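Local coordinates for protein microbial collagenase (PDB 5SV5) that forms the pre-peptidase C-terminal domain of a putative collagen-degrading metalloprotease, an accessory module outside the catalytic part that may assist enzyme stability or substrate recognition, at residues A[49-54]-A[73-78]; A[41-46]-A[98-103]. All blocks are in the same frame, centred on the assembly; numbering follows the deposited sequence.

Contact 1 (A[49-54]-A[73-78]); sequences IGMTWV and NHIEAN. With NA (sodium ion), chain C.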
# COMPACT_ATOMS: atom_id res chain seq x y z
N ILE A 49 1.15 -12.25 -8.75
CA ILE A 49 0.79 -13.08 -7.61
C ILE A 49 -0.51 -12.59 -6.99
O ILE A 49 -1.09 -11.58 -7.41
CB ILE A 49 1.93 -13.13 -6.54
CG1 ILE A 49 2.14 -11.77 -5.85
CG2 ILE A 49 3.22 -13.62 -7.18
CD1 ILE A 49 3.02 -11.84 -4.62
N GLY A 50 -1.00 -13.33 -6.00
CA GLY A 50 -2.22 -12.92 -5.29
C GLY A 50 -1.86 -11.89 -4.24
O GLY A 50 -1.55 -12.25 -3.10
N MSE A 51 -1.88 -10.62 -4.63
CA MSE A 51 -1.52 -9.51 -3.72
C MSE A 51 -2.46 -8.34 -3.94
O MSE A 51 -3.14 -8.24 -4.97
CB MSE A 51 -0.05 -9.12 -3.89
CG MSE A 51 0.20 -8.49 -5.27
SE MSE A 51 2.03 -7.76 -5.42
CE MSE A 51 1.81 -6.37 -4.05
N THR A 52 -2.48 -7.47 -2.94
CA THR A 52 -3.31 -6.28 -3.00
C THR A 52 -2.76 -5.24 -2.02
O THR A 52 -1.67 -5.42 -1.47
CB THR A 52 -4.79 -6.62 -2.73
OG1 THR A 52 -5.60 -5.51 -3.08
CG2 THR A 52 -5.04 -7.04 -1.30
N TRP A 53 -3.49 -4.15 -1.83
CA TRP A 53 -3.14 -3.21 -0.79
C TRP A 53 -4.41 -2.61 -0.19
O TRP A 53 -5.46 -2.55 -0.84
CB TRP A 53 -2.19 -2.10 -1.29
CG TRP A 53 -2.72 -1.18 -2.36
CD1 TRP A 53 -2.46 -1.26 -3.69
CD2 TRP A 53 -3.58 -0.04 -2.18
NE1 TRP A 53 -3.10 -0.25 -4.37
CE2 TRP A 53 -3.81 0.51 -3.46
CE3 TRP A 53 -4.18 0.56 -1.07
CZ2 TRP A 53 -4.62 1.64 -3.65
CZ3 TRP A 53 -5.01 1.65 -1.27
CH2 TRP A 53 -5.22 2.19 -2.55
N VAL A 54 -4.30 -2.19 1.07
CA VAL A 54 -5.35 -1.47 1.76
C VAL A 54 -4.72 -0.29 2.51
O VAL A 54 -3.54 -0.34 2.90
CB VAL A 54 -6.18 -2.34 2.73
CG1 VAL A 54 -6.90 -3.45 2.00
CG2 VAL A 54 -5.35 -2.89 3.89
N ASN A 73 -2.04 -6.03 -14.16
CA ASN A 73 -0.93 -5.93 -13.19
C ASN A 73 -0.96 -4.66 -12.35
O ASN A 73 -0.13 -4.52 -11.48
CB ASN A 73 0.46 -6.02 -13.90
CG ASN A 73 0.77 -4.80 -14.77
OD1 ASN A 73 -0.11 -4.24 -15.42
ND2 ASN A 73 2.04 -4.40 -14.80
N HIS A 74 -1.87 -3.73 -12.64
CA HIS A 74 -1.96 -2.48 -11.88
C HIS A 74 -2.99 -2.62 -10.78
O HIS A 74 -4.14 -2.90 -11.06
CB HIS A 74 -2.42 -1.33 -12.80
CG HIS A 74 -1.36 -0.75 -13.69
ND1 HIS A 74 -0.69 -1.47 -14.65
CD2 HIS A 74 -0.90 0.52 -13.79
CE1 HIS A 74 0.15 -0.67 -15.29
NE2 HIS A 74 0.04 0.54 -14.78
N ILE A 75 -2.59 -2.38 -9.54
CA ILE A 75 -3.50 -2.46 -8.39
C ILE A 75 -3.61 -1.01 -7.88
O ILE A 75 -2.65 -0.51 -7.28
CB ILE A 75 -2.99 -3.42 -7.32
CG1 ILE A 75 -2.67 -4.80 -7.93
CG2 ILE A 75 -4.00 -3.51 -6.20
CD1 ILE A 75 -1.94 -5.72 -6.98
N GLU A 76 -4.72 -0.33 -8.19
CA GLU A 76 -4.76 1.12 -8.03
C GLU A 76 -6.01 1.64 -7.35
O GLU A 76 -7.02 0.94 -7.17
CB GLU A 76 -4.64 1.84 -9.41
CG GLU A 76 -3.56 1.29 -10.32
CD GLU A 76 -3.34 2.12 -11.58
OE1 GLU A 76 -4.26 2.26 -12.42
OE2 GLU A 76 -2.20 2.60 -11.76
N ALA A 77 -5.91 2.92 -6.99
CA ALA A 77 -7.02 3.75 -6.52
C ALA A 77 -6.64 5.21 -6.70
O ALA A 77 -5.46 5.57 -6.60
CB ALA A 77 -7.35 3.49 -5.06
N ASN A 78 -7.64 6.08 -6.77
CA ASN A 78 -7.42 7.54 -6.80
C ASN A 78 -8.62 8.14 -6.07
O ASN A 78 -9.78 7.95 -6.47
CB ASN A 78 -7.30 8.01 -8.24
CG ASN A 78 -7.03 9.49 -8.37
OD1 ASN A 78 -7.73 10.31 -7.78
ND2 ASN A 78 -6.06 9.84 -9.21
NA NA C . -1.01 -4.01 -17.62
O HOH W 1 -1.76 -6.30 -17.21
O HOH W 2 0.23 -2.02 -18.26
O HOH W 3 -2.13 -3.95 -19.77
O HOH W 4 1.16 -5.33 -18.61
O HOH W 5 -2.71 -2.88 -16.37
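A side chain, not a backbone amide, carries the hydrogen bond between Trp53 and Ile75: indole NE1 donates to the main-chain O of Ile75 (3.0 Å, 157° at the hydrogen). The oxygen lies in the ring plane, but the donor sits 62° above the carbonyl plane, so neither lone pair is used. Strands 51-54 and 74-78 face each other through side chains across a beta sandwich, axes 7.6 Å apart; they are not ladder neighbours, and the chain joins them through strand 66-71. Turning CG of Trp53 between its own backbone N and carbonyl carbon (chi1 63°) brings the indole to the second strand. Its far edge there meets a small residue, with CH2 3.5 Å from CB of Ala77. Branched Ile75 fills two directions at once: its CG2 lies 3.7 Å from Trp53 CD1, and its CD1 lies 3.9 Å from CG of Met51, a selenomethionine. Ile41, Val43 and Leu88 pack against the Trp53 side chain. At the polar start of the second segment, Asn73 OD1 binds a sodium ion at 2.4 Å, as do five waters. His74 ND1 donates a hydrogen bond of 2.9 Å to Asn73 OD1.

Contact 2 (A[41-46]-A[98-103]); sequences ISVLNE and GTYELS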
# COMPACT_ATOMS: atom_id res chain seq x y z
N ILE A 41 -2.66 5.97 -5.68
CA ILE A 41 -1.83 4.88 -5.16
C ILE A 41 -1.89 3.74 -6.16
O ILE A 41 -2.98 3.24 -6.46
CB ILE A 41 -2.27 4.42 -3.76
CG1 ILE A 41 -2.18 5.58 -2.76
CG2 ILE A 41 -1.43 3.23 -3.29
CD1 ILE A 41 -2.66 5.25 -1.37
N SER A 42 -0.73 3.34 -6.67
CA SER A 42 -0.65 2.30 -7.67
C SER A 42 0.47 1.34 -7.33
O SER A 42 1.60 1.77 -7.08
CB SER A 42 -0.38 2.94 -9.03
OG SER A 42 -0.22 2.01 -10.06
N VAL A 43 0.16 0.05 -7.32
CA VAL A 43 1.15 -1.01 -7.13
C VAL A 43 1.18 -1.87 -8.37
O VAL A 43 0.14 -2.37 -8.81
CB VAL A 43 0.83 -1.86 -5.88
CG1 VAL A 43 1.75 -3.07 -5.79
CG2 VAL A 43 0.95 -1.00 -4.62
N LEU A 44 2.37 -2.02 -8.95
CA LEU A 44 2.56 -2.89 -10.11
C LEU A 44 2.96 -4.27 -9.58
O LEU A 44 4.00 -4.43 -8.93
CB LEU A 44 3.64 -2.33 -11.04
CG LEU A 44 3.34 -0.90 -11.54
CD1 LEU A 44 4.45 -0.38 -12.43
CD2 LEU A 44 1.96 -0.74 -12.16
N ASN A 45 2.10 -5.24 -9.86
CA ASN A 45 2.24 -6.63 -9.42
C ASN A 45 3.05 -7.35 -10.48
O ASN A 45 2.50 -7.94 -11.42
CB ASN A 45 0.83 -7.20 -9.25
CG ASN A 45 0.79 -8.64 -8.81
OD1 ASN A 45 1.81 -9.27 -8.51
ND2 ASN A 45 -0.42 -9.18 -8.79
N GLU A 46 4.38 -7.28 -10.35
CA GLU A 46 5.27 -7.66 -11.44
C GLU A 46 5.20 -9.13 -11.83
O GLU A 46 5.37 -9.45 -13.01
CB GLU A 46 6.70 -7.23 -11.12
CG GLU A 46 6.85 -5.72 -10.93
CD GLU A 46 8.27 -5.25 -10.69
OE1 GLU A 46 9.13 -6.06 -10.27
OE2 GLU A 46 8.53 -4.05 -10.93
N GLY A 98 6.76 -12.69 -5.31
CA GLY A 98 6.80 -11.65 -6.32
C GLY A 98 7.39 -10.37 -5.81
O GLY A 98 7.58 -10.16 -4.62
N THR A 99 7.72 -9.52 -6.76
CA THR A 99 8.19 -8.18 -6.55
C THR A 99 7.10 -7.19 -6.96
O THR A 99 6.18 -7.55 -7.71
CB THR A 99 9.46 -7.92 -7.37
OG1 THR A 99 9.19 -8.22 -8.74
CG2 THR A 99 10.62 -8.79 -6.88
N TYR A 100 7.23 -5.95 -6.51
CA TYR A 100 6.24 -4.94 -6.87
C TYR A 100 6.89 -3.57 -6.91
O TYR A 100 7.98 -3.36 -6.34
CB TYR A 100 5.03 -4.96 -5.90
CG TYR A 100 5.36 -4.53 -4.48
CD1 TYR A 100 5.40 -3.18 -4.13
CD2 TYR A 100 5.68 -5.46 -3.51
CE1 TYR A 100 5.72 -2.78 -2.84
CE2 TYR A 100 5.99 -5.07 -2.21
CZ TYR A 100 6.02 -3.72 -1.89
OH TYR A 100 6.33 -3.30 -0.61
N GLU A 101 6.21 -2.63 -7.57
CA GLU A 101 6.61 -1.23 -7.55
C GLU A 101 5.43 -0.38 -7.09
O GLU A 101 4.36 -0.41 -7.70
CB GLU A 101 7.12 -0.72 -8.90
CG GLU A 101 7.78 0.64 -8.76
CD GLU A 101 8.63 1.00 -9.97
OE1 GLU A 101 9.57 1.81 -9.82
OE2 GLU A 101 8.38 0.45 -11.07
N LEU A 102 5.63 0.35 -6.00
CA LEU A 102 4.63 1.22 -5.42
C LEU A 102 4.86 2.66 -5.83
O LEU A 102 5.99 3.15 -5.75
CB LEU A 102 4.73 1.15 -3.88
CG LEU A 102 3.96 2.21 -3.09
CD1 LEU A 102 2.47 2.07 -3.26
CD2 LEU A 102 4.34 2.12 -1.62
N SER A 103 3.80 3.32 -6.28
CA SER A 103 3.81 4.75 -6.53
C SER A 103 2.70 5.42 -5.74
O SER A 103 1.56 4.92 -5.65
CB SER A 103 3.60 5.03 -8.01
OG SER A 103 4.73 4.63 -8.77
O HOH W 6 4.53 -9.72 -8.02
O HOH W 7 7.81 -1.94 -12.20
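Thr99 OG1 donates a short hydrogen bond of 2.6 Å to Glu46 OE1, meeting the carboxylate on its anti side. With CG of Glu46 anti to its own carbonyl carbon (chi1 -61°), the extended chain crosses to the threonine. Glu46 OE2 forms a salt bridge with Lys17 NZ. In the Glu101 conformer described here, a water also donates to both Glu46 OE2 and Glu101 OE2, 4.5 Å apart; lysine and water probably ease their like-charge repulsion. The Asn45 amide uses both ends: ND2 hydrogen-bonds to Ile49 O, and OD1 takes a water that also donates to Thr99 O. Next comes the antiparallel ladder of the beta sandwich, joining strands 41-45 and 98-103. Ser42 and Ser103 form one hydrogen-bonded pair, with Ser103 N 2.8 Å from Ser42 O. Leu44 and Glu101 form the next, through Leu44 N to Glu101 O at 2.8 Å. These four side chains point to one, partly exposed face; Val43, Asn45, Tyr100 and Leu102 point to the opposite, buried one. There branched Val43 divides its methyls, CG2 3.7 Å from Leu102 CD1 and CG1 3.8 Å from Tyr100 CB. The Tyr100 ring leads away from segment 41-46, its hydroxyl hydrogen-bonding to Asp27, a sodium ligand.

From the N terminus, segment 41-46 comes first, on strand 37-45, and the chain then turns directly into 49-54. Contact 1 closes a loop when the chain returns at 73-78. Contact 2 closes later, when 98-103 comes back beside 41-46, so its wider loop encloses the first without crossing it. Contact 1 joins strands facing each other across the sandwich; contact 2 joins neighbours within one layer. Strand 37-45 is the common element: one edge pairs with strand 98-104, the other with strand 74-81, where Ile75 N probably hydrogen-bonds to Val43 O. A probable bond from Ser42 OG to Glu76 OE2 joins the contacts on the outward face, while Met51 SE packs against Asn45 OD1 inside.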